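Alpha-1,2-Mannosidase (Trichoderma reesei, PDB 1HCU) is a family 47 alpha-1,2-mannosidase that probably trims alpha-1,2-linked mannose from high-mannose N-glycans with the help of calcium. Local coordinates at residues G61-I66 and L109-D114; L308-G313 and R391-E396; E450-A455 and N484-P489. One frame throughout, in Å; residues are numbered along the deposited sequence.

Interaction 1: residues G61-I66 and L109-D114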
ATOM      1  N   GLY A  61      -7.262  -9.795   5.208  1.00 14.01           N
ATOM      2  CA  GLY A  61      -7.567 -10.741   4.141  1.00 12.55           C
ATOM      3  C   GLY A  61      -9.044 -10.921   3.816  1.00 12.41           C
ATOM      4  O   GLY A  61      -9.405 -11.497   2.784  1.00 11.88           O
ATOM      5  N   LEU A  62      -9.903 -10.411   4.689  1.00  9.87           N
ATOM      6  CA  LEU A  62     -11.343 -10.530   4.517  1.00  8.93           C
ATOM      7  C   LEU A  62     -11.863 -10.152   3.127  1.00  9.50           C
ATOM      8  O   LEU A  62     -12.561 -10.938   2.492  1.00  9.01           O
ATOM      9  CB  LEU A  62     -12.058  -9.690   5.580  1.00  7.86           C
ATOM     10  CG  LEU A  62     -13.582  -9.613   5.516  1.00  8.66           C
ATOM     11  CD1 LEU A  62     -14.170 -11.008   5.510  1.00  7.81           C
ATOM     12  CD2 LEU A  62     -14.109  -8.806   6.717  1.00  9.44           C
ATOM     13  N   ASP A  63     -11.536  -8.956   2.646  1.00  8.97           N
ATOM     14  CA  ASP A  63     -12.032  -8.552   1.343  1.00 11.51           C
ATOM     15  C   ASP A  63     -11.415  -9.343   0.195  1.00 11.51           C
ATOM     16  O   ASP A  63     -12.055  -9.552  -0.835  1.00 11.36           O
ATOM     17  CB  ASP A  63     -11.850  -7.043   1.127  1.00 13.48           C
ATOM     18  CG  ASP A  63     -10.399  -6.613   1.103  1.00 16.50           C
ATOM     19  OD1 ASP A  63     -10.172  -5.412   0.854  1.00 18.07           O
ATOM     20  OD2 ASP A  63      -9.495  -7.450   1.330  1.00 17.32           O
ATOM     21  N   THR A  64     -10.180  -9.796   0.369  1.00 11.15           N
ATOM     22  CA  THR A  64      -9.549 -10.582  -0.675  1.00 11.41           C
ATOM     23  C   THR A  64     -10.356 -11.873  -0.801  1.00 12.55           C
ATOM     24  O   THR A  64     -10.637 -12.336  -1.906  1.00 13.54           O
ATOM     25  CB  THR A  64      -8.079 -10.906  -0.331  1.00 11.33           C
ATOM     26  OG1 THR A  64      -7.335  -9.684  -0.221  1.00 11.35           O
ATOM     27  CG2 THR A  64      -7.454 -11.771  -1.418  1.00 10.64           C
ATOM     28  N   ALA A  65     -10.756 -12.433   0.342  1.00 12.80           N
ATOM     29  CA  ALA A  65     -11.545 -13.665   0.375  1.00 11.72           C
ATOM     30  C   ALA A  65     -12.900 -13.449  -0.286  1.00 12.36           C
ATOM     31  O   ALA A  65     -13.461 -14.364  -0.882  1.00 15.12           O
ATOM     32  CB  ALA A  65     -11.741 -14.124   1.819  1.00  9.05           C
ATOM     33  N   ILE A  66     -13.433 -12.238  -0.169  1.00 12.87           N
ATOM     34  CA  ILE A  66     -14.726 -11.927  -0.770  1.00 12.93           C
ATOM     35  C   ILE A  66     -14.627 -11.897  -2.295  1.00 12.28           C
ATOM     36  O   ILE A  66     -15.463 -12.472  -2.981  1.00 13.39           O
ATOM     37  CB  ILE A  66     -15.256 -10.557  -0.276  1.00 12.17           C
ATOM     38  CG1 ILE A  66     -15.669 -10.655   1.188  1.00 10.87           C
ATOM     39  CG2 ILE A  66     -16.442 -10.117  -1.120  1.00 10.65           C
ATOM     40  CD1 ILE A  66     -16.025  -9.325   1.798  1.00 10.69           C
ATOM     41  N   LEU A 109     -12.234  -3.229   7.240  1.00 12.14           N
ATOM     42  CA  LEU A 109     -13.632  -3.318   7.667  1.00 12.93           C
ATOM     43  C   LEU A 109     -14.537  -2.569   6.698  1.00 12.28           C
ATOM     44  O   LEU A 109     -15.609  -3.049   6.343  1.00 13.44           O
ATOM     45  CB  LEU A 109     -13.798  -2.742   9.083  1.00 12.64           C
ATOM     46  CG  LEU A 109     -13.136  -3.498  10.247  1.00 15.44           C
ATOM     47  CD1 LEU A 109     -13.031  -2.594  11.488  1.00 13.48           C
ATOM     48  CD2 LEU A 109     -13.941  -4.758  10.555  1.00 13.28           C
ATOM     49  N   LEU A 110     -14.098  -1.391   6.270  1.00 13.16           N
ATOM     50  CA  LEU A 110     -14.880  -0.577   5.345  1.00 14.57           C
ATOM     51  C   LEU A 110     -14.964  -1.164   3.933  1.00 13.68           C
ATOM     52  O   LEU A 110     -16.021  -1.105   3.301  1.00 14.32           O
ATOM     53  CB  LEU A 110     -14.313   0.848   5.290  1.00 18.49           C
ATOM     54  CG  LEU A 110     -14.986   1.945   6.133  1.00 21.67           C
ATOM     55  CD1 LEU A 110     -15.239   1.486   7.554  1.00 24.61           C
ATOM     56  CD2 LEU A 110     -14.091   3.171   6.124  1.00 23.61           C
ATOM     57  N   SER A 111     -13.871  -1.734   3.432  1.00 11.53           N
ATOM     58  CA  SER A 111     -13.905  -2.312   2.091  1.00 11.80           C
ATOM     59  C   SER A 111     -14.814  -3.539   2.101  1.00 12.77           C
ATOM     60  O   SER A 111     -15.619  -3.736   1.188  1.00 12.19           O
ATOM     61  CB  SER A 111     -12.492  -2.685   1.614  1.00 11.30           C
ATOM     62  OG  SER A 111     -11.898  -3.665   2.448  1.00 12.33           O
ATOM     63  N   ALA A 112     -14.698  -4.357   3.146  1.00 12.87           N
ATOM     64  CA  ALA A 112     -15.537  -5.541   3.267  1.00 12.30           C
ATOM     65  C   ALA A 112     -16.996  -5.095   3.350  1.00 12.78           C
ATOM     66  O   ALA A 112     -17.878  -5.695   2.734  1.00 14.73           O
ATOM     67  CB  ALA A 112     -15.162  -6.328   4.514  1.00 11.76           C
ATOM     68  N   TYR A 113     -17.250  -4.033   4.104  1.00 11.69           N
ATOM     69  CA  TYR A 113     -18.613  -3.540   4.236  1.00 12.91           C
ATOM     70  C   TYR A 113     -19.164  -3.098   2.874  1.00 14.11           C
ATOM     71  O   TYR A 113     -20.266  -3.491   2.490  1.00 14.90           O
ATOM     72  CB  TYR A 113     -18.643  -2.383   5.232  1.00 13.47           C
ATOM     73  CG  TYR A 113     -20.023  -1.842   5.505  1.00 14.29           C
ATOM     74  CD1 TYR A 113     -20.936  -2.538   6.296  1.00 14.68           C
ATOM     75  CD2 TYR A 113     -20.413  -0.623   4.965  1.00 15.37           C
ATOM     76  CE1 TYR A 113     -22.210  -2.021   6.537  1.00 15.59           C
ATOM     77  CE2 TYR A 113     -21.661  -0.104   5.192  1.00 14.81           C
ATOM     78  CZ  TYR A 113     -22.558  -0.797   5.973  1.00 17.01           C
ATOM     79  OH  TYR A 113     -23.808  -0.253   6.146  1.00 18.13           O
ATOM     80  N   ASP A 114     -18.389  -2.302   2.139  1.00 14.63           N
ATOM     81  CA  ASP A 114     -18.827  -1.831   0.831  1.00 15.90           C
ATOM     82  C   ASP A 114     -19.038  -2.973  -0.164  1.00 17.72           C
ATOM     83  O   ASP A 114     -19.974  -2.938  -0.960  1.00 18.63           O
ATOM     84  CB  ASP A 114     -17.838  -0.811   0.250  1.00 16.84           C
ATOM     85  CG  ASP A 114     -18.016   0.588   0.838  1.00 17.48           C
ATOM     86  OD1 ASP A 114     -19.133   0.905   1.299  1.00 19.31           O
ATOM     87  OD2 ASP A 114     -17.049   1.380   0.821  1.00 18.59           O
TER
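OD1 of D63 is shared by two groups. S111 OG lies 2.9 Å from D63 OD1, within hydrogen-bonding distance, and H488 ND1 bonds to the same oxygen. S111 has one proton to give, and the backbone carbonyls of G107 and G108 compete for it. The other carboxylate oxygen, OD2, forms a salt bridge with K459, so both oxygens of this buried acid have partners. With CG held between the backbone N and the carbonyl carbon (chi1 64°), the carboxylate of D63 is turned toward S111.

Beside this polar pair the contact is apolar and centres on A112. L62 CD2 rests on A112 CB at 3.5 Å. I66 CD1 reaches A112 CB more loosely, at 4.1 Å. The small alanine side chain lets the backbones come close: the CA atoms of D63 and A112 are 5.0 Å apart. The two short helical segments run nearly parallel, with axes 8.6 Å apart at an angle of 24°.

Helices 56-67 and 98-117 thus pack side by side in the barrel. Helix 127-144 covers L62 and A112, helix 71-80 covers L62 and I66, and strand 489-491 lies against D63 and S111.

Interaction 2: residues L308-G313 and R391-E396; sequences LASFGG and RPETLE
The R391 guanidinium has L308 CD2 over one face, 3.5 Å above the plane and offset toward the rim. The nearest guanidinium atom is R391 NH1, 3.6 Å from L308 CD2. R391 is extended from CG to NE, and NE forms a salt bridge with E353, a predicted proton donor. The F311 ring has E396 OE2 at its edge, near the ring plane.

E393 meets L308, S310 and F311 across the contact. Its CB lies 3.0 Å from S310 OG, a tight fit, and its CG is 3.7 Å from F311 CB. The chain then bends at chi2 (82°). This lays the carboxylate alongside L308, with E393 OE1 3.7 Å from L308 CD2. OE2 has a weak hydrogen bond from H307.

E393 is predicted to be an active-site residue, and F311 touches D245, another. The segments lead into helices 312-323 and 393-405 of the (alpha/alpha)7 barrel known for family 47. The starts of both helices therefore border the probable catalytic site.

T394 OG1 donates a hydrogen bond to S310 OG at 3.0 Å. S310 OG also bonds to the backbone O of H307, just before its own segment. An alanine in place of S310 would remove this hydroxyl and would probably leave both T394 OG1 and the H307 carbonyl without that partner.

Farther along, a water joins the segments. It donates to F311 O at 2.7 Å and to E396 OE2, also at 2.7 Å. E396 CG is anti to the backbone N (chi1 -176°) and the chain is extended beyond it, which carries the carboxylate across to this water.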
ATOM      1  N   LEU A 308       9.243  -0.219  -1.916  1.00 12.51           N
ATOM      2  CA  LEU A 308       8.107   0.634  -1.541  1.00 14.86           C
ATOM      3  C   LEU A 308       7.767   1.616  -2.656  1.00 14.77           C
ATOM      4  O   LEU A 308       6.594   1.823  -2.973  1.00 13.15           O
ATOM      5  CB  LEU A 308       8.395   1.415  -0.244  1.00 13.26           C
ATOM      6  CG  LEU A 308       8.439   0.637   1.078  1.00 15.69           C
ATOM      7  CD1 LEU A 308       8.821   1.579   2.218  1.00 14.41           C
ATOM      8  CD2 LEU A 308       7.080  -0.005   1.350  1.00 15.14           C
ATOM      9  N   ALA A 309       8.794   2.210  -3.259  1.00 14.85           N
ATOM     10  CA  ALA A 309       8.576   3.176  -4.335  1.00 15.93           C
ATOM     11  C   ALA A 309       8.053   2.549  -5.625  1.00 16.23           C
ATOM     12  O   ALA A 309       7.630   3.264  -6.531  1.00 15.72           O
ATOM     13  CB  ALA A 309       9.859   3.936  -4.626  1.00 13.92           C
ATOM     14  N   SER A 310       8.066   1.222  -5.719  1.00 14.77           N
ATOM     15  CA  SER A 310       7.601   0.597  -6.948  1.00 15.44           C
ATOM     16  C   SER A 310       6.090   0.723  -7.155  1.00 14.56           C
ATOM     17  O   SER A 310       5.577   0.366  -8.214  1.00 15.90           O
ATOM     18  CB  SER A 310       8.017  -0.877  -7.000  1.00 13.97           C
ATOM     19  OG  SER A 310       7.322  -1.645  -6.038  1.00 17.15           O
ATOM     20  N   PHE A 311       5.379   1.235  -6.156  1.00 12.08           N
ATOM     21  CA  PHE A 311       3.927   1.397  -6.259  1.00 11.25           C
ATOM     22  C   PHE A 311       3.647   2.616  -7.145  1.00 11.59           C
ATOM     23  O   PHE A 311       2.546   2.786  -7.664  1.00 10.43           O
ATOM     24  CB  PHE A 311       3.315   1.644  -4.875  1.00 10.22           C
ATOM     25  CG  PHE A 311       3.182   3.106  -4.532  1.00  8.50           C
ATOM     26  CD1 PHE A 311       1.967   3.761  -4.695  1.00  9.11           C
ATOM     27  CD2 PHE A 311       4.293   3.846  -4.138  1.00  9.16           C
ATOM     28  CE1 PHE A 311       1.859   5.133  -4.477  1.00  8.60           C
ATOM     29  CE2 PHE A 311       4.201   5.213  -3.921  1.00  8.56           C
ATOM     30  CZ  PHE A 311       2.980   5.860  -4.091  1.00  9.97           C
ATOM     31  N   GLY A 312       4.661   3.462  -7.295  1.00 12.54           N
ATOM     32  CA  GLY A 312       4.531   4.666  -8.097  1.00 12.73           C
ATOM     33  C   GLY A 312       3.943   4.453  -9.478  1.00 13.13           C
ATOM     34  O   GLY A 312       3.077   5.218  -9.908  1.00 14.68           O
ATOM     35  N   GLY A 313       4.405   3.416 -10.172  1.00 10.75           N
ATOM     36  CA  GLY A 313       3.914   3.147 -11.512  1.00  9.86           C
ATOM     37  C   GLY A 313       2.404   3.117 -11.623  1.00  9.41           C
ATOM     38  O   GLY A 313       1.813   3.721 -12.528  1.00  9.49           O
ATOM     39  N   ARG A 391       6.098  -8.041  -0.012  1.00 11.87           N
ATOM     40  CA  ARG A 391       5.477  -6.767  -0.390  1.00 13.48           C
ATOM     41  C   ARG A 391       4.687  -6.897  -1.685  1.00 13.09           C
ATOM     42  O   ARG A 391       4.914  -7.815  -2.468  1.00 14.98           O
ATOM     43  CB  ARG A 391       6.519  -5.651  -0.507  1.00 12.54           C
ATOM     44  CG  ARG A 391       7.055  -5.214   0.863  1.00 13.63           C
ATOM     45  CD  ARG A 391       7.839  -3.930   0.762  1.00 13.90           C
ATOM     46  NE  ARG A 391       8.536  -3.559   1.993  1.00 13.38           N
ATOM     47  CZ  ARG A 391       7.955  -3.163   3.126  1.00 14.77           C
ATOM     48  NH1 ARG A 391       6.630  -3.082   3.225  1.00 13.83           N
ATOM     49  NH2 ARG A 391       8.713  -2.814   4.159  1.00 13.15           N
ATOM     50  N   PRO A 392       3.743  -5.982  -1.920  1.00 12.53           N
ATOM     51  CA  PRO A 392       2.941  -6.072  -3.139  1.00 11.66           C
ATOM     52  C   PRO A 392       3.087  -4.956  -4.170  1.00 12.65           C
ATOM     53  O   PRO A 392       2.541  -5.057  -5.271  1.00 13.36           O
ATOM     54  CB  PRO A 392       1.537  -6.093  -2.580  1.00 10.22           C
ATOM     55  CG  PRO A 392       1.647  -4.988  -1.521  1.00 11.65           C
ATOM     56  CD  PRO A 392       3.037  -5.188  -0.894  1.00 10.89           C
ATOM     57  N   GLU A 393       3.810  -3.902  -3.824  1.00 11.84           N
ATOM     58  CA  GLU A 393       3.939  -2.759  -4.714  1.00 12.45           C
ATOM     59  C   GLU A 393       4.187  -3.017  -6.196  1.00 12.43           C
ATOM     60  O   GLU A 393       3.615  -2.339  -7.040  1.00 13.75           O
ATOM     61  CB  GLU A 393       5.007  -1.803  -4.184  1.00 12.83           C
ATOM     62  CG  GLU A 393       4.651  -1.192  -2.842  1.00 16.07           C
ATOM     63  CD  GLU A 393       4.967  -2.111  -1.681  1.00 17.32           C
ATOM     64  OE1 GLU A 393       4.534  -1.809  -0.554  1.00 21.97           O
ATOM     65  OE2 GLU A 393       5.652  -3.126  -1.891  1.00 16.77           O
ATOM     66  N   THR A 394       5.037  -3.982  -6.519  1.00 12.02           N
ATOM     67  CA  THR A 394       5.341  -4.267  -7.911  1.00 11.11           C
ATOM     68  C   THR A 394       4.181  -4.963  -8.626  1.00 11.95           C
ATOM     69  O   THR A 394       3.826  -4.597  -9.760  1.00  9.52           O
ATOM     70  CB  THR A 394       6.640  -5.085  -7.994  1.00 12.11           C
ATOM     71  OG1 THR A 394       7.722  -4.275  -7.517  1.00 10.90           O
ATOM     72  CG2 THR A 394       6.927  -5.513  -9.420  1.00 12.64           C
ATOM     73  N   LEU A 395       3.586  -5.948  -7.955  1.00  9.77           N
ATOM     74  CA  LEU A 395       2.440  -6.658  -8.501  1.00  9.58           C
ATOM     75  C   LEU A 395       1.335  -5.623  -8.672  1.00 10.61           C
ATOM     76  O   LEU A 395       0.521  -5.700  -9.596  1.00 11.74           O
ATOM     77  CB  LEU A 395       1.984  -7.754  -7.539  1.00  9.31           C
ATOM     78  CG  LEU A 395       2.925  -8.955  -7.428  1.00  9.89           C
ATOM     79  CD1 LEU A 395       2.634  -9.684  -6.133  1.00 11.13           C
ATOM     80  CD2 LEU A 395       2.748  -9.881  -8.646  1.00  8.04           C
ATOM     81  N   GLU A 396       1.327  -4.639  -7.776  1.00 10.93           N
ATOM     82  CA  GLU A 396       0.337  -3.572  -7.828  1.00 12.00           C
ATOM     83  C   GLU A 396       0.526  -2.777  -9.115  1.00 11.76           C
ATOM     84  O   GLU A 396      -0.415  -2.603  -9.888  1.00 10.35           O
ATOM     85  CB  GLU A 396       0.501  -2.635  -6.625  1.00 13.61           C
ATOM     86  CG  GLU A 396      -0.537  -1.522  -6.512  1.00 14.66           C
ATOM     87  CD  GLU A 396      -0.316  -0.677  -5.267  1.00 15.07           C
ATOM     88  OE1 GLU A 396       0.329  -1.184  -4.327  1.00 18.56           O
ATOM     89  OE2 GLU A 396      -0.785   0.481  -5.215  1.00 15.47           O
TER
HETATM   90  O   HOH W   1      -0.090   2.195  -7.221  1.00  4.26           O

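Interaction 3: residues E450-A455 and N484-P489. With CA (calcium ion), chain H.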
ATOM      1  N   GLU A 450       3.452 -11.449   6.805  1.00 15.47           N
ATOM      2  CA  GLU A 450       2.744 -10.199   7.049  1.00 16.20           C
ATOM      3  C   GLU A 450       1.315 -10.227   6.520  1.00 15.79           C
ATOM      4  O   GLU A 450       1.023 -10.891   5.523  1.00 15.42           O
ATOM      5  CB  GLU A 450       3.512  -9.047   6.410  1.00 18.47           C
ATOM      6  CG  GLU A 450       4.870  -8.814   7.035  1.00 22.70           C
ATOM      7  CD  GLU A 450       4.787  -8.043   8.331  1.00 25.48           C
ATOM      8  OE1 GLU A 450       5.803  -7.998   9.057  1.00 26.25           O
ATOM      9  OE2 GLU A 450       3.712  -7.471   8.623  1.00 28.81           O
ATOM     10  N   SER A 451       0.434  -9.482   7.181  1.00 14.64           N
ATOM     11  CA  SER A 451      -0.966  -9.443   6.778  1.00 13.86           C
ATOM     12  C   SER A 451      -1.187  -8.911   5.355  1.00 13.30           C
ATOM     13  O   SER A 451      -2.095  -9.373   4.660  1.00 11.28           O
ATOM     14  CB  SER A 451      -1.791  -8.630   7.792  1.00 12.78           C
ATOM     15  OG  SER A 451      -1.482  -7.249   7.748  1.00 15.69           O
ATOM     16  N   PHE A 452      -0.370  -7.955   4.909  1.00 12.50           N
ATOM     17  CA  PHE A 452      -0.553  -7.427   3.556  1.00 12.33           C
ATOM     18  C   PHE A 452      -0.337  -8.498   2.470  1.00 12.47           C
ATOM     19  O   PHE A 452      -0.635  -8.282   1.296  1.00 10.88           O
ATOM     20  CB  PHE A 452       0.338  -6.193   3.319  1.00 13.39           C
ATOM     21  CG  PHE A 452       1.784  -6.388   3.688  1.00 13.92           C
ATOM     22  CD1 PHE A 452       2.575  -7.281   2.986  1.00 11.98           C
ATOM     23  CD2 PHE A 452       2.361  -5.642   4.716  1.00 13.18           C
ATOM     24  CE1 PHE A 452       3.920  -7.435   3.291  1.00 14.63           C
ATOM     25  CE2 PHE A 452       3.711  -5.789   5.032  1.00 16.15           C
ATOM     26  CZ  PHE A 452       4.494  -6.688   4.315  1.00 13.20           C
ATOM     27  N   TRP A 453       0.177  -9.659   2.864  1.00 13.03           N
ATOM     28  CA  TRP A 453       0.348 -10.750   1.910  1.00 13.63           C
ATOM     29  C   TRP A 453      -1.085 -11.118   1.510  1.00 13.88           C
ATOM     30  O   TRP A 453      -1.391 -11.272   0.328  1.00 16.48           O
ATOM     31  CB  TRP A 453       1.049 -11.926   2.582  1.00 13.22           C
ATOM     32  CG  TRP A 453       1.037 -13.216   1.807  1.00 13.01           C
ATOM     33  CD1 TRP A 453       0.533 -14.412   2.231  1.00 13.20           C
ATOM     34  CD2 TRP A 453       1.610 -13.461   0.512  1.00 12.60           C
ATOM     35  NE1 TRP A 453       0.757 -15.386   1.287  1.00 12.48           N
ATOM     36  CE2 TRP A 453       1.415 -14.831   0.223  1.00 12.01           C
ATOM     37  CE3 TRP A 453       2.269 -12.658  -0.428  1.00 11.58           C
ATOM     38  CZ2 TRP A 453       1.858 -15.418  -0.967  1.00 13.33           C
ATOM     39  CZ3 TRP A 453       2.710 -13.240  -1.612  1.00 12.45           C
ATOM     40  CH2 TRP A 453       2.501 -14.611  -1.871  1.00 13.43           C
ATOM     41  N   PHE A 454      -1.963 -11.219   2.508  1.00 11.79           N
ATOM     42  CA  PHE A 454      -3.370 -11.541   2.288  1.00 12.52           C
ATOM     43  C   PHE A 454      -4.136 -10.426   1.584  1.00 13.34           C
ATOM     44  O   PHE A 454      -4.867 -10.667   0.623  1.00 12.54           O
ATOM     45  CB  PHE A 454      -4.095 -11.804   3.616  1.00 12.99           C
ATOM     46  CG  PHE A 454      -3.768 -13.121   4.245  1.00 15.15           C
ATOM     47  CD1 PHE A 454      -3.007 -13.180   5.408  1.00 15.58           C
ATOM     48  CD2 PHE A 454      -4.230 -14.307   3.681  1.00 15.76           C
ATOM     49  CE1 PHE A 454      -2.709 -14.398   6.000  1.00 16.11           C
ATOM     50  CE2 PHE A 454      -3.938 -15.532   4.266  1.00 15.80           C
ATOM     51  CZ  PHE A 454      -3.176 -15.579   5.427  1.00 16.39           C
ATOM     52  N   ALA A 455      -3.963  -9.203   2.069  1.00 11.50           N
ATOM     53  CA  ALA A 455      -4.686  -8.064   1.526  1.00 11.12           C
ATOM     54  C   ALA A 455      -4.228  -7.502   0.193  1.00 10.64           C
ATOM     55  O   ALA A 455      -5.051  -7.080  -0.620  1.00  8.92           O
ATOM     56  CB  ALA A 455      -4.705  -6.941   2.559  1.00  9.75           C
ATOM     57  N   ASN A 484      -7.575   1.610  -1.256  1.00 11.58           N
ATOM     58  CA  ASN A 484      -6.894   2.376  -0.228  1.00 12.03           C
ATOM     59  C   ASN A 484      -5.454   1.875  -0.308  1.00 11.92           C
ATOM     60  O   ASN A 484      -5.152   1.001  -1.117  1.00 11.64           O
ATOM     61  CB  ASN A 484      -7.532   2.129   1.156  1.00 12.65           C
ATOM     62  CG  ASN A 484      -6.848   1.026   1.951  1.00 12.86           C
ATOM     63  OD1 ASN A 484      -6.487  -0.023   1.420  1.00 15.73           O
ATOM     64  ND2 ASN A 484      -6.688   1.261   3.244  1.00 12.84           N
ATOM     65  N   THR A 485      -4.566   2.409   0.514  1.00 12.22           N
ATOM     66  CA  THR A 485      -3.170   1.997   0.438  1.00 13.33           C
ATOM     67  C   THR A 485      -2.889   0.529   0.784  1.00 14.30           C
ATOM     68  O   THR A 485      -1.841   0.006   0.436  1.00 14.77           O
ATOM     69  CB  THR A 485      -2.299   2.920   1.310  1.00 13.06           C
ATOM     70  OG1 THR A 485      -1.065   3.160   0.639  1.00 15.24           O
ATOM     71  CG2 THR A 485      -2.025   2.300   2.669  1.00 15.37           C
ATOM     72  N   GLU A 486      -3.824  -0.137   1.455  1.00 15.03           N
ATOM     73  CA  GLU A 486      -3.630  -1.539   1.830  1.00 14.97           C
ATOM     74  C   GLU A 486      -4.504  -2.422   0.934  1.00 15.14           C
ATOM     75  O   GLU A 486      -5.005  -3.468   1.350  1.00 14.95           O
ATOM     76  CB  GLU A 486      -4.002  -1.749   3.309  1.00 15.88           C
ATOM     77  CG  GLU A 486      -3.573  -3.089   3.902  1.00 19.03           C
ATOM     78  CD  GLU A 486      -2.106  -3.114   4.332  1.00 19.97           C
ATOM     79  OE1 GLU A 486      -1.365  -2.154   4.030  1.00 18.76           O
ATOM     80  OE2 GLU A 486      -1.697  -4.108   4.976  1.00 19.85           O
ATOM     81  N   ALA A 487      -4.704  -1.968  -0.294  1.00 14.28           N
ATOM     82  CA  ALA A 487      -5.498  -2.698  -1.268  1.00 13.90           C
ATOM     83  C   ALA A 487      -6.935  -2.967  -0.835  1.00 13.71           C
ATOM     84  O   ALA A 487      -7.514  -3.981  -1.218  1.00 12.57           O
ATOM     85  CB  ALA A 487      -4.805  -4.013  -1.610  1.00 14.69           C
ATOM     86  N   HIS A 488      -7.511  -2.075  -0.033  1.00 14.58           N
ATOM     87  CA  HIS A 488      -8.903  -2.236   0.394  1.00 14.60           C
ATOM     88  C   HIS A 488      -9.758  -1.262  -0.410  1.00 15.19           C
ATOM     89  O   HIS A 488      -9.703  -0.057  -0.196  1.00 16.94           O
ATOM     90  CB  HIS A 488      -9.055  -1.969   1.893  1.00 13.75           C
ATOM     91  CG  HIS A 488      -8.272  -2.914   2.749  1.00 13.22           C
ATOM     92  ND1 HIS A 488      -8.333  -4.280   2.589  1.00 13.31           N
ATOM     93  CD2 HIS A 488      -7.388  -2.690   3.750  1.00 13.00           C
ATOM     94  CE1 HIS A 488      -7.517  -4.860   3.451  1.00 12.77           C
ATOM     95  NE2 HIS A 488      -6.932  -3.917   4.166  1.00 12.02           N
ATOM     96  N   PRO A 489     -10.559  -1.780  -1.351  1.00 14.91           N
ATOM     97  CA  PRO A 489     -11.432  -0.972  -2.210  1.00 14.95           C
ATOM     98  C   PRO A 489     -12.687  -0.404  -1.546  1.00 15.10           C
ATOM     99  O   PRO A 489     -13.474  -1.147  -0.970  1.00 17.62           O
ATOM    100  CB  PRO A 489     -11.778  -1.944  -3.331  1.00 14.67           C
ATOM    101  CG  PRO A 489     -11.899  -3.240  -2.586  1.00 13.01           C
ATOM    102  CD  PRO A 489     -10.661  -3.209  -1.704  1.00 14.16           C
TER
HETATM  103 CA    CA H1495       0.635   0.979  -0.109  1.00 23.52          CA
HETATM  104  O   HOH W   2       1.147   1.628   2.615  1.00 18.82           O
HETATM  105  O   HOH W   3       3.228   0.544   0.786  1.00 46.70           O
HETATM  106  O   HOH W   4       1.953   2.972  -1.420  1.00 16.54           O
HETATM  107  O   HOH W   5       1.003  -1.359  -1.536  1.00 11.59           O
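The loop between strands 481-483 and 489-491 packs against the first turn of helix 451-465 and carries the calcium site. T485 binds calcium twice, through O at 2.7 Å and OG1 at 2.9 Å. Four waters complete the six ligands in the model.

A type I beta turn runs from N484 to A487, and the N484 side chain braces it. N484 OD1 accepts from E486 N at 2.7 Å, an Asx turn, and from H488 N, also at 2.7 Å. The two donors come from opposite faces of the amide plane. E486 N stands 60° out of that plane, while H488 N is tilted from it by 32°. The carbonyl oxygen E486 O sits over the centre of the H488 ring.

Across the contact, the E486 chain bends at chi2 (81°). This brings OE2 to 3.4 Å from F452 CB and to the edge of the F452 ring. A455 CB lies 3.7 Å from E486 O and meets H488 CE1 at 3.6 Å. A487 CB packs on the backbone oxygen A455 O at 3.2 Å. K459 NZ bonds to both A455 O and A487 O, and so joins helix to loop. H488 NE2 and S451 OG each bond to D60 of helix 56-67.

A C-terminal beta hairpin that enters the barrel and binds calcium at its tip through a threonine is typical of glycoside hydrolase family 47.

Along the chain the three interactions come in series, and all lie within the family 47 region. Interaction 3 is nearest the middle, its centre about 7 Å from that of the chain. Interaction 1 touches it: the centres are about 10 Å apart, and T64 OG1 bonds to F454 O. Interaction 2 also touches interaction 3, with centres about 12 Å apart, through packing of R391 on F452. Interactions 1 and 2 do not touch, and their nearest atoms are about 10 Å apart. Loop 484-489 and helix 451-465 lie between helices 56-67 and 98-117 on one side and segments 308-313 and 391-396 on the other, with the loop's calcium beside the predicted active-site E393.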